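Local coordinates for cellulosome anchoring protein cohesin region (Clostridium thermocellum, PDB 4DH2) that serves as a type I cohesin module of a cellulosome anchoring protein, binding a type I dockerin and so probably helping to anchor cellulosomal components, at residues 58-63 with 113-118; 53-58 with 82-87; 19-24 with 32-37; 47-52 with 91-96. All coordinates share one frame; numbering follows the deposited sequence.

Contact 1. Residues 58-63 with 113-118; sequences KAIEVL and LTVRIK
E61 O accepts from R116 N at 2.8 Å, and E61 N gives back to R116 O. This hydrogen-bonded pair centres an antiparallel β-sheet contact in the cohesin β-sandwich, between strand 60-67, an edge strand within this chain, and strand 108-117. The bonding goes on in both directions, with L63 N giving to T114 O at 2.8 Å and K118 N to A59 O at 2.9 Å. The short strand segments run at 142°, so they are clearly twisted against each other.

On the outer face E61 and R116 extend alongside each other in the same direction. With CG of E61 anti to the backbone N (chi1 -178°) and the rest of the chain straight, the carboxylate rises to the height of the guanidinium, where E61 OE1 and R116 NH1 form a salt bridge of 2.8 Å. NH1 comes from above the carboxylate plane, while OE1 lies near the guanidinium plane, at its edge; the two planes are 58° apart. L63 CD1 lies over one face of the guanidinium, and the long, partly apolar arginine suits such a half-exposed place. The other face carries branched aliphatic residues fit for the interior: I60 CG2 packs on V115 CB at 3.8 Å, and V62 joins them, with I117 turned to the same side toward V158. K118 lies alongside the loop at 58-59 and sends NZ to the carbonyl of S57, while K118 CD rests 3.5 Å from K58 O.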
loop_
_atom_site.group_PDB
_atom_site.type_symbol
_atom_site.label_atom_id
_atom_site.label_comp_id
_atom_site.label_asym_id
_atom_site.label_seq_id
_atom_site.Cartn_x
_atom_site.Cartn_y
_atom_site.Cartn_z
ATOM N N LYS A 58 -0.298 11.011 -18.154
ATOM C CA LYS A 58 0.044 11.733 -19.384
ATOM C C LYS A 58 1.551 11.917 -19.495
ATOM O O LYS A 58 2.093 12.052 -20.598
ATOM C CB LYS A 58 -0.678 13.071 -19.471
ATOM C CG LYS A 58 -2.116 12.933 -19.937
ATOM C CD LYS A 58 -2.850 14.259 -19.863
ATOM C CE LYS A 58 -4.354 14.065 -19.943
ATOM N NZ LYS A 58 -4.750 13.208 -21.097
ATOM N N ALA A 59 2.230 11.895 -18.357
ATOM C CA ALA A 59 3.666 12.110 -18.321
ATOM C C ALA A 59 4.438 10.869 -17.928
ATOM O O ALA A 59 5.599 10.724 -18.295
ATOM C CB ALA A 59 3.992 13.230 -17.371
ATOM N N ILE A 60 3.810 9.979 -17.164
ATOM C CA ILE A 60 4.523 8.869 -16.583
ATOM C C ILE A 60 3.858 7.545 -16.871
ATOM O O ILE A 60 2.638 7.406 -16.775
ATOM C CB ILE A 60 4.582 9.033 -15.061
ATOM C CG1 ILE A 60 5.512 10.187 -14.697
ATOM C CG2 ILE A 60 5.069 7.747 -14.407
ATOM C CD1 ILE A 60 5.797 10.265 -13.193
ATOM N N GLU A 61 4.688 6.579 -17.230
ATOM C CA GLU A 61 4.298 5.187 -17.359
ATOM C C GLU A 61 5.050 4.334 -16.334
ATOM O O GLU A 61 6.286 4.321 -16.291
ATOM C CB GLU A 61 4.615 4.702 -18.784
ATOM C CG GLU A 61 4.204 3.277 -19.040
ATOM C CD GLU A 61 4.522 2.807 -20.449
ATOM O OE1 GLU A 61 5.129 3.581 -21.228
ATOM O OE2 GLU A 61 4.150 1.658 -20.768
ATOM N N VAL A 62 4.315 3.608 -15.495
ATOM C CA VAL A 62 4.982 2.770 -14.519
ATOM C C VAL A 62 5.215 1.416 -15.137
ATOM O O VAL A 62 4.281 0.741 -15.582
ATOM C CB VAL A 62 4.169 2.645 -13.205
ATOM C CG1 VAL A 62 4.944 1.778 -12.190
ATOM C CG2 VAL A 62 3.891 4.024 -12.647
ATOM N N LEU A 63 6.480 1.019 -15.177
ATOM C CA LEU A 63 6.857 -0.229 -15.815
ATOM C C LEU A 63 7.140 -1.358 -14.821
ATOM O O LEU A 63 7.080 -2.539 -15.173
ATOM C CB LEU A 63 8.110 -0.016 -16.652
ATOM C CG LEU A 63 7.970 1.060 -17.729
ATOM C CD1 LEU A 63 9.234 1.139 -18.603
ATOM C CD2 LEU A 63 6.738 0.833 -18.601
ATOM N N LEU A 113 10.019 2.603 -7.794
ATOM C CA LEU A 113 9.218 2.565 -8.993
ATOM C C LEU A 113 10.184 2.662 -10.162
ATOM O O LEU A 113 11.139 3.414 -10.083
ATOM C CB LEU A 113 8.352 3.795 -9.070
ATOM C CG LEU A 113 7.463 4.056 -7.854
ATOM C CD1 LEU A 113 6.627 5.286 -8.107
ATOM C CD2 LEU A 113 6.616 2.844 -7.585
ATOM N N THR A 114 9.941 1.919 -11.230
ATOM C CA THR A 114 10.673 2.154 -12.469
ATOM C C THR A 114 9.665 2.745 -13.417
ATOM O O THR A 114 8.659 2.100 -13.742
ATOM C CB THR A 114 11.241 0.837 -13.056
ATOM O OG1 THR A 114 12.098 0.213 -12.094
ATOM C CG2 THR A 114 12.032 1.109 -14.347
ATOM N N VAL A 115 9.911 3.973 -13.876
ATOM C CA VAL A 115 8.964 4.630 -14.726
ATOM C C VAL A 115 9.604 5.166 -15.989
ATOM O O VAL A 115 10.799 5.477 -16.018
ATOM C CB VAL A 115 8.286 5.798 -14.012
ATOM C CG1 VAL A 115 7.774 5.334 -12.647
ATOM C CG2 VAL A 115 9.241 7.011 -13.881
ATOM N N ARG A 116 8.787 5.301 -17.022
ATOM C CA ARG A 116 9.244 5.944 -18.252
ATOM C C ARG A 116 8.610 7.288 -18.329
ATOM O O ARG A 116 7.409 7.408 -18.158
ATOM C CB ARG A 116 8.823 5.152 -19.483
ATOM C CG ARG A 116 9.146 5.889 -20.789
ATOM C CD ARG A 116 8.504 5.235 -21.991
ATOM N NE ARG A 116 9.264 4.074 -22.442
ATOM C CZ ARG A 116 8.741 2.884 -22.710
ATOM N NH1 ARG A 116 7.440 2.667 -22.583
ATOM N NH2 ARG A 116 9.530 1.901 -23.109
ATOM N N ILE A 117 9.414 8.309 -18.577
ATOM C CA ILE A 117 8.882 9.639 -18.795
ATOM C C ILE A 117 8.520 9.800 -20.265
ATOM O O ILE A 117 9.368 9.616 -21.148
ATOM C CB ILE A 117 9.898 10.706 -18.373
ATOM C CG1 ILE A 117 10.344 10.452 -16.933
ATOM C CG2 ILE A 117 9.301 12.115 -18.577
ATOM C CD1 ILE A 117 11.420 11.379 -16.458
ATOM N N LYS A 118 7.268 10.135 -20.551
ATOM C CA LYS A 118 6.820 10.091 -21.942
ATOM C C LYS A 118 7.564 11.110 -22.794
ATOM O O LYS A 118 7.698 12.260 -22.417
ATOM C CB LYS A 118 5.301 10.235 -22.043
ATOM C CG LYS A 118 4.584 9.073 -21.358
ATOM C CD LYS A 118 3.139 8.926 -21.784
ATOM C CE LYS A 118 2.496 7.766 -21.045
ATOM N NZ LYS A 118 1.058 7.603 -21.379
#

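Contact 2. Residues 53-58 with 82-87; sequences LYYDSK and IVYKDS. With SO4 (sulfate ion), chain F.
Y55 holds CG between its backbone N and carbonyl carbon (chi1 59°), which brings one face of the ring against S87, whose own torsion (chi1 -57°) directs OG to S57 CB and two waters. This surface contact of the cohesin β-sandwich joins the end of strand 48-54 to the turn that links strands 78-83 and 88-94. S87 CB sits over the centre of the Y55 ring as a CH-pi contact, 4.0 Å from the centroid and 10° off its normal. A small serine suits this place, since it can lie on an aromatic face and still offer a hydroxyl to solvent. Its backbone joins in as well: Y55 N gives a hydrogen bond of 3.1 Å to S87 O.

Water 2 ties Y55 OH to Y84 O, and also meets S87 OG; water 1 links S87 OG to S57 N. Both hydroxyls thus have water partners. The Y55 ring also reaches inward, with I60 and V62 packing against it. On the 82-87 side, I82 CG2 lies over one face of the Y84 ring and 3.7 Å from Y55 OH. A sulfate, probably from the crystallisation liquor, is held by backbone N-H groups: K85 N meets its O4 at 3.1 Å, and Y84 N its O3 more weakly.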
loop_
_atom_site.group_PDB
_atom_site.type_symbol
_atom_site.label_atom_id
_atom_site.label_comp_id
_atom_site.label_asym_id
_atom_site.label_seq_id
_atom_site.Cartn_x
_atom_site.Cartn_y
_atom_site.Cartn_z
ATOM N N LEU A 53 -0.261 5.566 -4.091
ATOM C CA LEU A 53 0.317 6.732 -4.763
ATOM C C LEU A 53 -0.394 6.950 -6.073
ATOM O O LEU A 53 -0.873 5.993 -6.697
ATOM C CB LEU A 53 1.786 6.453 -5.099
ATOM C CG LEU A 53 2.791 6.238 -3.990
ATOM C CD1 LEU A 53 4.159 6.030 -4.629
ATOM C CD2 LEU A 53 2.816 7.406 -3.054
ATOM N N TYR A 54 -0.427 8.201 -6.532
ATOM C CA TYR A 54 -0.972 8.494 -7.838
ATOM C C TYR A 54 0.096 9.178 -8.663
ATOM O O TYR A 54 0.935 9.896 -8.117
ATOM C CB TYR A 54 -2.122 9.451 -7.726
ATOM C CG TYR A 54 -3.295 8.864 -7.019
ATOM C CD1 TYR A 54 -4.216 8.100 -7.706
ATOM C CD2 TYR A 54 -3.451 9.040 -5.654
ATOM C CE1 TYR A 54 -5.307 7.557 -7.064
ATOM C CE2 TYR A 54 -4.544 8.510 -5.004
ATOM C CZ TYR A 54 -5.458 7.765 -5.721
ATOM O OH TYR A 54 -6.552 7.221 -5.080
ATOM N N TYR A 55 0.031 8.935 -9.962
ATOM C CA TYR A 55 0.894 9.587 -10.948
ATOM C C TYR A 55 0.067 10.089 -12.117
ATOM O O TYR A 55 -1.083 9.680 -12.310
ATOM C CB TYR A 55 1.960 8.600 -11.436
ATOM C CG TYR A 55 1.412 7.335 -12.087
ATOM C CD1 TYR A 55 1.282 7.250 -13.454
ATOM C CD2 TYR A 55 1.019 6.222 -11.323
ATOM C CE1 TYR A 55 0.784 6.124 -14.060
ATOM C CE2 TYR A 55 0.504 5.072 -11.937
ATOM C CZ TYR A 55 0.379 5.038 -13.308
ATOM O OH TYR A 55 -0.113 3.923 -13.967
ATOM N N ASP A 56 0.644 11.006 -12.893
ATOM C CA ASP A 56 -0.035 11.539 -14.059
ATOM C C ASP A 56 0.339 10.681 -15.252
ATOM O O ASP A 56 1.489 10.681 -15.709
ATOM C CB ASP A 56 0.372 12.989 -14.288
ATOM C CG ASP A 56 -0.294 13.585 -15.512
ATOM O OD1 ASP A 56 -1.117 12.874 -16.136
ATOM O OD2 ASP A 56 0.025 14.742 -15.865
ATOM N N SER A 57 -0.626 9.915 -15.737
ATOM C CA SER A 57 -0.369 8.976 -16.811
ATOM C C SER A 57 -0.071 9.709 -18.112
ATOM O O SER A 57 0.403 9.095 -19.075
ATOM C CB SER A 57 -1.550 8.012 -16.995
ATOM O OG SER A 57 -2.685 8.704 -17.484
ATOM N N LYS A 58 -0.298 11.011 -18.154
ATOM C CA LYS A 58 0.044 11.733 -19.384
ATOM C C LYS A 58 1.551 11.917 -19.495
ATOM O O LYS A 58 2.093 12.052 -20.598
ATOM C CB LYS A 58 -0.678 13.071 -19.471
ATOM C CG LYS A 58 -2.116 12.933 -19.937
ATOM C CD LYS A 58 -2.850 14.259 -19.863
ATOM C CE LYS A 58 -4.354 14.065 -19.943
ATOM N NZ LYS A 58 -4.750 13.208 -21.097
ATOM N N ILE A 82 -0.960 -2.068 -9.704
ATOM C CA ILE A 82 -1.180 -0.812 -10.411
ATOM C C ILE A 82 -2.595 -0.812 -10.950
ATOM O O ILE A 82 -2.960 -1.687 -11.749
ATOM C CB ILE A 82 -0.183 -0.648 -11.546
ATOM C CG1 ILE A 82 1.226 -0.690 -10.976
ATOM C CG2 ILE A 82 -0.431 0.676 -12.302
ATOM C CD1 ILE A 82 2.294 -0.791 -12.016
ATOM N N VAL A 83 -3.388 0.149 -10.481
ATOM C CA VAL A 83 -4.724 0.364 -10.989
ATOM C C VAL A 83 -4.598 1.322 -12.169
ATOM O O VAL A 83 -4.673 2.531 -12.007
ATOM C CB VAL A 83 -5.666 0.942 -9.930
ATOM C CG1 VAL A 83 -7.078 0.976 -10.447
ATOM C CG2 VAL A 83 -5.602 0.102 -8.634
ATOM N N TYR A 84 -4.399 0.755 -13.354
ATOM C CA TYR A 84 -4.125 1.547 -14.549
ATOM C C TYR A 84 -5.200 2.593 -14.830
ATOM O O TYR A 84 -4.880 3.738 -15.171
ATOM C CB TYR A 84 -3.917 0.617 -15.739
ATOM C CG TYR A 84 -2.642 -0.152 -15.618
ATOM C CD1 TYR A 84 -1.424 0.451 -15.901
ATOM C CD2 TYR A 84 -2.638 -1.475 -15.183
ATOM C CE1 TYR A 84 -0.236 -0.246 -15.772
ATOM C CE2 TYR A 84 -1.458 -2.181 -15.049
ATOM C CZ TYR A 84 -0.254 -1.558 -15.349
ATOM O OH TYR A 84 0.938 -2.241 -15.241
ATOM N N LYS A 85 -6.467 2.232 -14.637
ATOM C CA LYS A 85 -7.553 3.173 -14.907
ATOM C C LYS A 85 -7.493 4.424 -14.039
ATOM O O LYS A 85 -7.986 5.494 -14.427
ATOM C CB LYS A 85 -8.907 2.484 -14.753
ATOM C CG LYS A 85 -10.087 3.444 -14.848
ATOM C CD LYS A 85 -11.431 2.723 -14.965
ATOM C CE LYS A 85 -12.516 3.672 -15.474
ATOM N NZ LYS A 85 -13.882 3.089 -15.345
ATOM N N ASP A 86 -6.898 4.296 -12.856
ATOM C CA ASP A 86 -6.867 5.383 -11.904
ATOM C C ASP A 86 -5.461 5.961 -11.774
ATOM O O ASP A 86 -5.252 6.874 -10.973
ATOM C CB ASP A 86 -7.324 4.895 -10.514
ATOM C CG ASP A 86 -8.781 4.441 -10.491
ATOM O OD1 ASP A 86 -9.535 4.745 -11.454
ATOM O OD2 ASP A 86 -9.168 3.791 -9.496
ATOM N N SER A 87 -4.507 5.397 -12.511
ATOM C CA SER A 87 -3.111 5.813 -12.382
ATOM C C SER A 87 -2.704 5.785 -10.931
ATOM O O SER A 87 -2.176 6.761 -10.405
ATOM C CB SER A 87 -2.922 7.226 -12.935
ATOM O OG SER A 87 -3.353 7.258 -14.282
HETATM S S SO4 F . -6.952 -1.697 -14.141
HETATM O O1 SO4 F . -6.766 -1.454 -15.572
HETATM O O2 SO4 F . -7.968 -2.725 -13.931
HETATM O O3 SO4 F . -5.691 -2.186 -13.573
HETATM O O4 SO4 F . -7.425 -0.464 -13.527
HETATM O O HOH W 1 -3.350 10.203 -14.792
HETATM O O HOH W 2 -2.161 4.581 -15.765
#

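Contact 3. Residues 19-24 with 32-37; sequences VLVEGV and VEIPLK
L20 and K37 exchange two backbone hydrogen bonds, L20 N to K37 O at 2.9 Å and K37 N to L20 O at 3.0 Å, and E22 N adds a third to P35 O. P35 has no N-H to give, but toward E22 it uses its carbonyl, so proline fits within this β-hairpin of strands 15-27 and 31-39. The bonded segments run nearly antiparallel, at 168°.

Around this frame the side chains divide between two faces. E22 and K37 meet on the more exposed one: a bend at chi2 (-57°) folds the glutamate over the lysine, putting E22 OE2 3.3 Å from K37 CD, against the aliphatic shaft. The charges stay apart, E22 OE2 and K37 NZ being 4.4 Å apart, and the ammonium pairs instead with E39. On the buried face V21 and L36 run alongside each other in a common direction; L36 CD2 touches both methyls of V21, and V21 CG1 also meets I34 CG2. Past G23, the V24 and I34 side chains cross at about a right angle, V24 CG1 4.0 Å from I34 CG1.

Strand 149-161 flanks strand 15-27 and strand 108-117 flanks strand 31-39, while F136 of strand 129-142 packs onto V19 and V21.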
loop_
_atom_site.group_PDB
_atom_site.type_symbol
_atom_site.label_atom_id
_atom_site.label_comp_id
_atom_site.label_asym_id
_atom_site.label_seq_id
_atom_site.Cartn_x
_atom_site.Cartn_y
_atom_site.Cartn_z
ATOM N N VAL A 19 6.771 9.274 5.391
ATOM C CA VAL A 19 6.827 8.615 4.099
ATOM C C VAL A 19 7.179 9.684 3.055
ATOM O O VAL A 19 6.477 10.692 2.952
ATOM C CB VAL A 19 5.482 7.972 3.751
ATOM C CG1 VAL A 19 5.547 7.283 2.428
ATOM C CG2 VAL A 19 5.068 7.000 4.839
ATOM N N LEU A 20 8.244 9.449 2.281
ATOM C CA LEU A 20 8.733 10.446 1.312
ATOM C C LEU A 20 8.851 9.882 -0.089
ATOM O O LEU A 20 9.277 8.745 -0.270
ATOM C CB LEU A 20 10.114 10.935 1.740
ATOM C CG LEU A 20 10.279 11.476 3.159
ATOM C CD1 LEU A 20 10.650 10.370 4.114
ATOM C CD2 LEU A 20 11.339 12.565 3.194
ATOM N N VAL A 21 8.436 10.671 -1.074
ATOM C CA VAL A 21 8.770 10.362 -2.456
ATOM C C VAL A 21 10.068 11.104 -2.740
ATOM O O VAL A 21 10.113 12.322 -2.630
ATOM C CB VAL A 21 7.686 10.839 -3.407
ATOM C CG1 VAL A 21 8.112 10.580 -4.871
ATOM C CG2 VAL A 21 6.373 10.160 -3.108
ATOM N N GLU A 22 11.128 10.381 -3.077
ATOM C CA GLU A 22 12.411 11.015 -3.322
ATOM C C GLU A 22 12.465 11.574 -4.751
ATOM O O GLU A 22 12.397 10.831 -5.714
ATOM C CB GLU A 22 13.547 10.035 -3.088
ATOM C CG GLU A 22 13.625 9.538 -1.638
ATOM C CD GLU A 22 13.773 10.672 -0.618
ATOM O OE1 GLU A 22 14.330 11.743 -0.963
ATOM O OE2 GLU A 22 13.324 10.495 0.536
ATOM N N GLY A 23 12.635 12.882 -4.862
ATOM C CA GLY A 23 12.598 13.551 -6.149
ATOM C C GLY A 23 13.643 13.070 -7.139
ATOM O O GLY A 23 14.735 12.659 -6.762
ATOM N N VAL A 24 13.304 13.134 -8.428
ATOM C CA VAL A 24 14.245 12.784 -9.475
ATOM C C VAL A 24 14.214 13.879 -10.533
ATOM O O VAL A 24 13.193 14.513 -10.740
ATOM C CB VAL A 24 13.912 11.412 -10.101
ATOM C CG1 VAL A 24 12.511 11.396 -10.617
ATOM C CG2 VAL A 24 14.877 11.088 -11.215
ATOM N N VAL A 32 13.618 5.845 -15.536
ATOM C CA VAL A 32 14.340 6.160 -14.320
ATOM C C VAL A 32 13.690 5.415 -13.146
ATOM O O VAL A 32 12.584 4.883 -13.284
ATOM C CB VAL A 32 14.304 7.670 -14.027
ATOM C CG1 VAL A 32 14.960 8.468 -15.155
ATOM C CG2 VAL A 32 12.861 8.149 -13.806
ATOM N N GLU A 33 14.404 5.356 -12.026
ATOM C CA GLU A 33 13.864 4.770 -10.788
ATOM C C GLU A 33 13.472 5.885 -9.821
ATOM O O GLU A 33 14.183 6.884 -9.711
ATOM C CB GLU A 33 14.894 3.869 -10.134
ATOM C CG GLU A 33 15.012 2.543 -10.835
ATOM C CD GLU A 33 16.023 1.620 -10.197
ATOM O OE1 GLU A 33 16.733 2.049 -9.257
ATOM O OE2 GLU A 33 16.096 0.461 -10.649
ATOM N N ILE A 34 12.300 5.764 -9.187
ATOM C CA ILE A 34 11.893 6.700 -8.142
ATOM C C ILE A 34 11.851 5.934 -6.808
ATOM O O ILE A 34 11.028 5.044 -6.630
ATOM C CB ILE A 34 10.500 7.307 -8.428
ATOM C CG1 ILE A 34 10.497 8.084 -9.752
ATOM C CG2 ILE A 34 10.077 8.239 -7.281
ATOM C CD1 ILE A 34 9.157 8.510 -10.153
ATOM N N PRO A 35 12.764 6.257 -5.885
ATOM C CA PRO A 35 12.779 5.600 -4.582
ATOM C C PRO A 35 11.735 6.233 -3.683
ATOM O O PRO A 35 11.537 7.450 -3.732
ATOM C CB PRO A 35 14.188 5.875 -4.043
ATOM C CG PRO A 35 14.950 6.496 -5.196
ATOM C CD PRO A 35 13.917 7.159 -6.044
ATOM N N LEU A 36 11.095 5.383 -2.889
ATOM C CA LEU A 36 10.115 5.797 -1.890
ATOM C C LEU A 36 10.663 5.321 -0.543
ATOM O O LEU A 36 11.095 4.178 -0.421
ATOM C CB LEU A 36 8.759 5.137 -2.190
ATOM C CG LEU A 36 8.295 5.264 -3.633
ATOM C CD1 LEU A 36 7.017 4.476 -3.844
ATOM C CD2 LEU A 36 8.072 6.707 -4.029
ATOM N N LYS A 37 10.661 6.207 0.451
ATOM C CA LYS A 37 11.376 5.976 1.692
ATOM C C LYS A 37 10.469 6.121 2.888
ATOM O O LYS A 37 9.487 6.839 2.831
ATOM C CB LYS A 37 12.504 6.999 1.873
ATOM C CG LYS A 37 13.761 6.712 1.074
ATOM C CD LYS A 37 14.869 7.687 1.464
ATOM C CE LYS A 37 15.380 7.414 2.873
ATOM N NZ LYS A 37 15.890 8.635 3.576
#

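Contact 4. Residues 47-52 with 91-96; sequences QSFNLS and FLFDDD
Segments 48-52 and 91-94, of strands 48-54 and 88-94, run almost exactly antiparallel (177°), and F49 with F93 and L51 with F91 form the hydrogen-bonded pairs. F93 O accepts from both F49 N and S48 OG, the hydroxyl at 2.8 Å; likewise F91 O is met from opposite faces of its plane by L51 N and N50 ND2. Small or amide-bearing residues suit these sites because they can return to the neighbouring backbone.

Where strand 88-94 ends, Q47 bends at chi2 (73°) to bring NE2 to D94 OD1 at 2.8 Å, from above the carboxylate plane, and to D95 O. Its OE1 shares water 3 with D95 OD2, which also accepts from G102 N.

On the interior face F93 CB lies over one face of the F49 ring, nearer its edge than its centre. The two phenyl planes are near parallel, 17° apart, but displaced until little of one ring faces the other.

The face bearing S48, N50 and D94 meets the dockerin chain: I18 of the dockerin packs on S48 and N50, L64 O of the dockerin accepts from N50 ND2, and K25 of the dockerin forms salt bridges with D94 and D96. On the interior side F38 and F141 of strands 31-39 and 129-142 meet the F49 ring, F110 of strand 108-117 meets F91 edge-to-face, and C142 faces the β bulge at Q47 and S48.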
loop_
_atom_site.group_PDB
_atom_site.type_symbol
_atom_site.label_atom_id
_atom_site.label_comp_id
_atom_site.label_asym_id
_atom_site.label_seq_id
_atom_site.Cartn_x
_atom_site.Cartn_y
_atom_site.Cartn_z
ATOM N N GLN A 47 4.100 -3.876 11.536
ATOM C CA GLN A 47 3.541 -5.173 11.161
ATOM C C GLN A 47 2.954 -5.162 9.761
ATOM O O GLN A 47 3.123 -6.117 8.972
ATOM C CB GLN A 47 2.454 -5.535 12.175
ATOM C CG GLN A 47 1.508 -6.652 11.763
ATOM C CD GLN A 47 2.195 -8.001 11.820
ATOM O OE1 GLN A 47 2.806 -8.349 12.824
ATOM N NE2 GLN A 47 2.135 -8.739 10.729
ATOM N N SER A 48 2.251 -4.086 9.424
ATOM C CA SER A 48 1.574 -4.049 8.147
ATOM C C SER A 48 1.361 -2.603 7.696
ATOM O O SER A 48 1.165 -1.708 8.531
ATOM C CB SER A 48 0.221 -4.724 8.248
ATOM O OG SER A 48 -0.504 -4.645 7.023
ATOM N N PHE A 49 1.364 -2.403 6.387
ATOM C CA PHE A 49 0.952 -1.108 5.854
ATOM C C PHE A 49 0.320 -1.263 4.515
ATOM O O PHE A 49 0.566 -2.237 3.796
ATOM C CB PHE A 49 2.115 -0.104 5.803
ATOM C CG PHE A 49 3.175 -0.398 4.741
ATOM C CD1 PHE A 49 2.979 -0.064 3.411
ATOM C CD2 PHE A 49 4.374 -0.983 5.104
ATOM C CE1 PHE A 49 3.966 -0.302 2.481
ATOM C CE2 PHE A 49 5.351 -1.232 4.190
ATOM C CZ PHE A 49 5.151 -0.894 2.864
ATOM N N ASN A 50 -0.520 -0.290 4.175
ATOM C CA ASN A 50 -1.237 -0.271 2.914
ATOM C C ASN A 50 -1.225 1.201 2.534
ATOM O O ASN A 50 -1.675 2.059 3.324
ATOM C CB ASN A 50 -2.619 -0.848 3.203
ATOM C CG ASN A 50 -3.556 -0.958 2.003
ATOM O OD1 ASN A 50 -4.761 -0.902 2.217
ATOM N ND2 ASN A 50 -3.049 -1.155 0.781
ATOM N N LEU A 51 -0.670 1.489 1.354
ATOM C CA LEU A 51 -0.378 2.865 0.936
ATOM C C LEU A 51 -0.678 2.969 -0.565
ATOM O O LEU A 51 -0.359 2.024 -1.302
ATOM C CB LEU A 51 1.117 3.127 1.207
ATOM C CG LEU A 51 1.774 4.432 0.794
ATOM C CD1 LEU A 51 1.025 5.557 1.399
ATOM C CD2 LEU A 51 3.178 4.404 1.325
ATOM N N SER A 52 -1.284 4.078 -1.003
ATOM C CA SER A 52 -1.518 4.361 -2.439
ATOM C C SER A 52 -0.763 5.610 -2.863
ATOM O O SER A 52 -0.706 6.618 -2.098
ATOM C CB SER A 52 -3.013 4.663 -2.705
ATOM O OG SER A 52 -3.797 3.506 -2.529
ATOM N N PHE A 91 0.284 -0.423 -2.519
ATOM C CA PHE A 91 1.227 -1.313 -1.862
ATOM C C PHE A 91 0.547 -1.961 -0.664
ATOM O O PHE A 91 -0.244 -1.329 0.028
ATOM C CB PHE A 91 2.418 -0.530 -1.319
ATOM C CG PHE A 91 3.190 0.200 -2.361
ATOM C CD1 PHE A 91 4.267 -0.411 -2.976
ATOM C CD2 PHE A 91 2.859 1.484 -2.716
ATOM C CE1 PHE A 91 4.998 0.262 -3.950
ATOM C CE2 PHE A 91 3.596 2.160 -3.684
ATOM C CZ PHE A 91 4.669 1.528 -4.283
ATOM N N LEU A 92 0.870 -3.229 -0.429
ATOM C CA LEU A 92 0.455 -3.913 0.777
ATOM C C LEU A 92 1.628 -4.706 1.338
ATOM O O LEU A 92 2.231 -5.564 0.650
ATOM C CB LEU A 92 -0.708 -4.833 0.472
ATOM C CG LEU A 92 -1.219 -5.586 1.707
ATOM C CD1 LEU A 92 -1.897 -4.634 2.706
ATOM C CD2 LEU A 92 -2.181 -6.658 1.243
ATOM N N PHE A 93 1.932 -4.445 2.604
ATOM C CA PHE A 93 2.953 -5.188 3.321
ATOM C C PHE A 93 2.366 -5.786 4.570
ATOM O O PHE A 93 1.584 -5.135 5.255
ATOM C CB PHE A 93 4.089 -4.254 3.728
ATOM C CG PHE A 93 5.037 -4.878 4.694
ATOM C CD1 PHE A 93 6.085 -5.660 4.248
ATOM C CD2 PHE A 93 4.849 -4.729 6.051
ATOM C CE1 PHE A 93 6.943 -6.288 5.151
ATOM C CE2 PHE A 93 5.690 -5.357 6.970
ATOM C CZ PHE A 93 6.750 -6.147 6.512
ATOM N N ASP A 94 2.737 -7.033 4.870
ATOM C CA ASP A 94 2.390 -7.646 6.124
ATOM C C ASP A 94 3.479 -8.670 6.451
ATOM O O ASP A 94 3.869 -9.452 5.595
ATOM C CB ASP A 94 1.051 -8.371 6.020
ATOM C CG ASP A 94 0.709 -9.163 7.254
ATOM O OD1 ASP A 94 0.654 -8.556 8.346
ATOM O OD2 ASP A 94 0.496 -10.417 7.156
ATOM N N ASP A 95 3.972 -8.644 7.683
ATOM C CA ASP A 95 4.830 -9.715 8.200
ATOM C C ASP A 95 4.020 -11.005 8.349
ATOM O O ASP A 95 3.421 -11.288 9.373
ATOM C CB ASP A 95 5.476 -9.260 9.486
ATOM C CG ASP A 95 6.384 -10.323 10.081
ATOM O OD1 ASP A 95 6.841 -11.164 9.296
ATOM O OD2 ASP A 95 6.635 -10.289 11.306
ATOM N N ASP A 96 4.036 -11.783 7.272
ATOM C CA ASP A 96 3.069 -12.839 7.006
ATOM C C ASP A 96 2.967 -13.930 8.063
ATOM O O ASP A 96 1.895 -14.468 8.283
ATOM C CB ASP A 96 3.441 -13.447 5.656
ATOM C CG ASP A 96 2.445 -14.470 5.161
ATOM O OD1 ASP A 96 1.235 -14.160 5.027
ATOM O OD2 ASP A 96 2.895 -15.611 4.912
HETATM O O HOH W 3 4.550 -10.435 12.885
#

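In the fold
All four contacts lie in one mixed sheet that folds into the cohesin β-sandwich. Contact 3 closes first along the chain, as a local hairpin; the others interlock, contact 1 crossing contacts 2 and 4, with contact 2 falling wholly between the segments of contact 4. Contacts 1 and 2 are neighbours, their centres about 10 Å apart, and share K58. Contacts 1 and 4 have centres about 23 Å apart on opposite sides of the chain's centre. Strand 48-54 serves both contacts 2 and 4, while L36, L53, F91 and L113 join contacts 1 to 4 through the core. The dockerin-binding face of contact 4 thus backs onto the core that these residues share.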